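Local coordinates for protein pelota homolog (Archaeoglobus fulgidus, PDB 3OBY) that may recognise stalled ribosomes, cleave their mRNA through a probable endoribonuclease activity of its N-terminal domain, and help release them, at residues E12-L17 and S106-W111. Sequence-based numbering, arbitrary orientation.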
ATOM      1  N   GLU A  12      10.144  -8.536  22.853  1.00 31.73           N
ATOM      2  CA  GLU A  12      11.314  -8.944  22.091  1.00 27.94           C
ATOM      3  C   GLU A  12      10.966 -10.171  21.268  1.00 30.64           C
ATOM      4  O   GLU A  12      10.281 -11.075  21.745  1.00 38.21           O
ATOM      5  CB  GLU A  12      12.479  -9.255  23.030  1.00 27.30           C
ATOM      6  CG  GLU A  12      13.649  -9.969  22.374  1.00 37.41           C
ATOM      7  CD  GLU A  12      14.887  -9.959  23.253  1.00 57.12           C
ATOM      8  OE1 GLU A  12      14.739  -9.957  24.494  1.00 61.47           O
ATOM      9  OE2 GLU A  12      16.008  -9.963  22.706  1.00 66.53           O
ATOM     10  N   GLY A  13      11.439 -10.197  20.028  1.00 21.34           N
ATOM     11  CA  GLY A  13      11.148 -11.323  19.168  1.00 14.19           C
ATOM     12  C   GLY A  13      11.237 -10.928  17.713  1.00 23.72           C
ATOM     13  O   GLY A  13      11.795  -9.886  17.374  1.00 22.20           O
ATOM     14  N   GLU A  14      10.673 -11.760  16.848  1.00 17.98           N
ATOM     15  CA  GLU A  14      10.702 -11.500  15.421  1.00 12.62           C
ATOM     16  C   GLU A  14       9.358 -11.080  14.844  1.00 17.87           C
ATOM     17  O   GLU A  14       8.309 -11.605  15.220  1.00 17.95           O
ATOM     18  CB  GLU A  14      11.209 -12.739  14.675  1.00  8.86           C
ATOM     19  CG  GLU A  14      10.554 -12.972  13.310  1.00 17.22           C
ATOM     20  CD  GLU A  14      11.103 -14.189  12.592  1.00 25.56           C
ATOM     21  OE1 GLU A  14      11.749 -15.029  13.257  1.00 23.90           O
ATOM     22  OE2 GLU A  14      10.876 -14.310  11.366  1.00 23.90           O
ATOM     23  N   ILE A  15       9.411 -10.118  13.929  1.00 11.21           N
ATOM     24  CA  ILE A  15       8.233  -9.641  13.238  1.00 13.75           C
ATOM     25  C   ILE A  15       8.558  -9.765  11.756  1.00 14.48           C
ATOM     26  O   ILE A  15       9.536  -9.202  11.275  1.00 25.17           O
ATOM     27  CB  ILE A  15       7.914  -8.170  13.563  1.00 16.68           C
ATOM     28  CG1 ILE A  15       7.674  -8.000  15.065  1.00 20.83           C
ATOM     29  CG2 ILE A  15       6.664  -7.744  12.808  1.00 16.34           C
ATOM     30  CD1 ILE A  15       7.247  -6.602  15.481  1.00  1.00           C
ATOM     31  N   LYS A  16       7.748 -10.532  11.046  1.00 10.53           N
ATOM     32  CA  LYS A  16       7.933 -10.744   9.624  1.00 15.50           C
ATOM     33  C   LYS A  16       6.879  -9.904   8.922  1.00 24.63           C
ATOM     34  O   LYS A  16       5.680 -10.115   9.115  1.00 30.92           O
ATOM     35  CB  LYS A  16       7.750 -12.226   9.292  1.00 26.41           C
ATOM     36  CG  LYS A  16       7.902 -12.559   7.817  1.00 46.39           C
ATOM     37  CD  LYS A  16       7.752 -14.052   7.560  1.00 58.50           C
ATOM     38  CE  LYS A  16       8.796 -14.859   8.329  1.00 59.21           C
ATOM     39  NZ  LYS A  16       8.698 -16.329   8.078  1.00 73.05           N
ATOM     40  N   LEU A  17       7.329  -8.956   8.104  1.00 25.11           N
ATOM     41  CA  LEU A  17       6.420  -8.047   7.409  1.00 18.53           C
ATOM     42  C   LEU A  17       6.796  -7.704   5.975  1.00 13.93           C
ATOM     43  O   LEU A  17       7.859  -8.063   5.491  1.00 18.95           O
ATOM     44  CB  LEU A  17       6.295  -6.761   8.231  1.00 13.78           C
ATOM     45  CG  LEU A  17       7.613  -6.320   8.880  1.00 10.91           C
ATOM     46  CD1 LEU A  17       8.596  -5.871   7.803  1.00 14.84           C
ATOM     47  CD2 LEU A  17       7.347  -5.201   9.864  1.00  9.85           C
ATOM     48  N   SER A 106      12.191 -10.078   7.823  1.00 15.37           N
ATOM     49  CA  SER A 106      11.953 -10.329   9.233  1.00 12.17           C
ATOM     50  C   SER A 106      12.938  -9.519  10.058  1.00 19.87           C
ATOM     51  O   SER A 106      14.147  -9.550   9.817  1.00 16.32           O
ATOM     52  CB  SER A 106      12.135 -11.816   9.553  1.00  4.32           C
ATOM     53  OG  SER A 106      11.094 -12.593   8.996  1.00 37.29           O
ATOM     54  N   ILE A 107      12.405  -8.791  11.031  1.00 19.58           N
ATOM     55  CA  ILE A 107      13.214  -7.980  11.924  1.00 15.96           C
ATOM     56  C   ILE A 107      13.113  -8.663  13.286  1.00 17.99           C
ATOM     57  O   ILE A 107      12.020  -8.961  13.758  1.00 16.88           O
ATOM     58  CB  ILE A 107      12.664  -6.534  12.016  1.00  1.00           C
ATOM     59  CG1 ILE A 107      12.772  -5.854  10.660  1.00  6.88           C
ATOM     60  CG2 ILE A 107      13.423  -5.729  13.052  1.00  1.00           C
ATOM     61  CD1 ILE A 107      12.066  -4.516  10.603  1.00  1.00           C
ATOM     62  N   ILE A 108      14.261  -8.928  13.895  1.00 21.16           N
ATOM     63  CA  ILE A 108      14.318  -9.570  15.196  1.00 23.03           C
ATOM     64  C   ILE A 108      15.104  -8.654  16.114  1.00 23.57           C
ATOM     65  O   ILE A 108      16.276  -8.387  15.863  1.00 25.30           O
ATOM     66  CB  ILE A 108      15.025 -10.928  15.109  1.00 25.53           C
ATOM     67  CG1 ILE A 108      14.336 -11.789  14.048  1.00 31.58           C
ATOM     68  CG2 ILE A 108      14.990 -11.623  16.462  1.00  8.30           C
ATOM     69  CD1 ILE A 108      14.986 -13.141  13.828  1.00 33.82           C
ATOM     70  N   LYS A 109      14.445  -8.176  17.169  1.00 22.59           N
ATOM     71  CA  LYS A 109      15.057  -7.263  18.131  1.00 20.49           C
ATOM     72  C   LYS A 109      14.142  -7.121  19.336  1.00 23.91           C
ATOM     73  O   LYS A 109      13.121  -7.808  19.462  1.00 19.26           O
ATOM     74  CB  LYS A 109      15.212  -5.873  17.503  1.00 10.57           C
ATOM     75  CG  LYS A 109      13.857  -5.270  17.094  1.00 14.99           C
ATOM     76  CD  LYS A 109      13.972  -4.008  16.244  1.00 21.75           C
ATOM     77  CE  LYS A 109      14.624  -2.865  17.009  1.00 19.02           C
ATOM     78  NZ  LYS A 109      14.767  -1.631  16.187  1.00  6.85           N
ATOM     79  N   LYS A 110      14.532  -6.213  20.220  1.00 18.95           N
ATOM     80  CA  LYS A 110      13.739  -5.890  21.387  1.00 24.35           C
ATOM     81  C   LYS A 110      13.025  -4.657  20.845  1.00 26.68           C
ATOM     82  O   LYS A 110      13.672  -3.701  20.422  1.00 26.04           O
ATOM     83  CB  LYS A 110      14.635  -5.526  22.581  1.00 22.27           C
ATOM     84  CG  LYS A 110      15.392  -4.196  22.459  1.00 56.85           C
ATOM     85  CD  LYS A 110      16.367  -3.996  23.617  1.00 66.61           C
ATOM     86  CE  LYS A 110      17.005  -2.609  23.609  1.00 64.05           C
ATOM     87  NZ  LYS A 110      16.017  -1.522  23.874  1.00 62.64           N
ATOM     88  N   TRP A 111      11.701  -4.685  20.823  1.00 28.60           N
ATOM     89  CA  TRP A 111      10.945  -3.561  20.291  1.00 21.32           C
ATOM     90  C   TRP A 111      10.564  -2.469  21.284  1.00 25.63           C
ATOM     91  O   TRP A 111      10.167  -2.740  22.421  1.00 22.64           O
ATOM     92  CB  TRP A 111       9.687  -4.082  19.602  1.00 27.22           C
ATOM     93  CG  TRP A 111       9.994  -5.028  18.493  1.00 27.12           C
ATOM     94  CD1 TRP A 111      10.415  -6.318  18.609  1.00 21.93           C
ATOM     95  CD2 TRP A 111       9.946  -4.744  17.089  1.00 27.06           C
ATOM     96  NE1 TRP A 111      10.636  -6.857  17.366  1.00 36.54           N
ATOM     97  CE2 TRP A 111      10.361  -5.910  16.413  1.00 24.43           C
ATOM     98  CE3 TRP A 111       9.603  -3.611  16.335  1.00 13.47           C
ATOM     99  CZ2 TRP A 111      10.434  -5.983  15.015  1.00 31.97           C
ATOM    100  CZ3 TRP A 111       9.674  -3.685  14.947  1.00 21.27           C
ATOM    101  CH2 TRP A 111      10.092  -4.863  14.303  1.00  7.19           C
TER
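Gly13 and Ile15 pair with Lys109 and Ile107 as the hydrogen-bonded positions of an antiparallel ladder, and the axes of strands 14-17 and 106-108 run 4.6 Å apart at 163°. Ile15 and Ile107 exchange two backbone bonds, Ile15 N to Ile107 O and Ile107 N to Ile15 O, both 2.9 Å. Gly13 N gives its hydrogen to Lys109 O. Gly13 O takes two donors from opposite faces of its carbonyl plane. One is Lys109 N; the other is Trp111 NE1, 3.2 Å from Gly13 O, well above that plane but with the oxygen lying in the plane of the ring. CG of Trp111 sits beside its own backbone N (chi1 -59°), and the indole folds back along the ladder. Ile15 and Lys109 lie on one face of the sheet. Ile15 CD1 lies over one face of the indole in a CH-pi contact, 3.3 Å from the centroid of the six-membered ring. Lys109 CG lies against the opposite face, toward its rim, while Lys109 NZ reaches Glu33 and Asp36 in salt bridges. With an alanine here in place of Trp111, Gly13 O would probably have one donor fewer and the Ile15 methyl would lose its aromatic cover. Glu14, Ile108, Ser106 and Lys16 lie on the opposite face of the sheet. There Ser106 OG donates to Glu14 OE2 at 2.9 Å, on the anti side and tilted out of the carboxylate plane. Glu14 CB rests on Ile108 CG1, and the aliphatic part of Lys16 passes beside Ser106 OG. Leu116 of helix 113-123 touches both Ile15 and Trp111. The contact joins strands 14-18 and 105-108, the second and last strands of the antiparallel sheet in the N-terminal domain, as part of the RNA-binding Sm fold of Pelota.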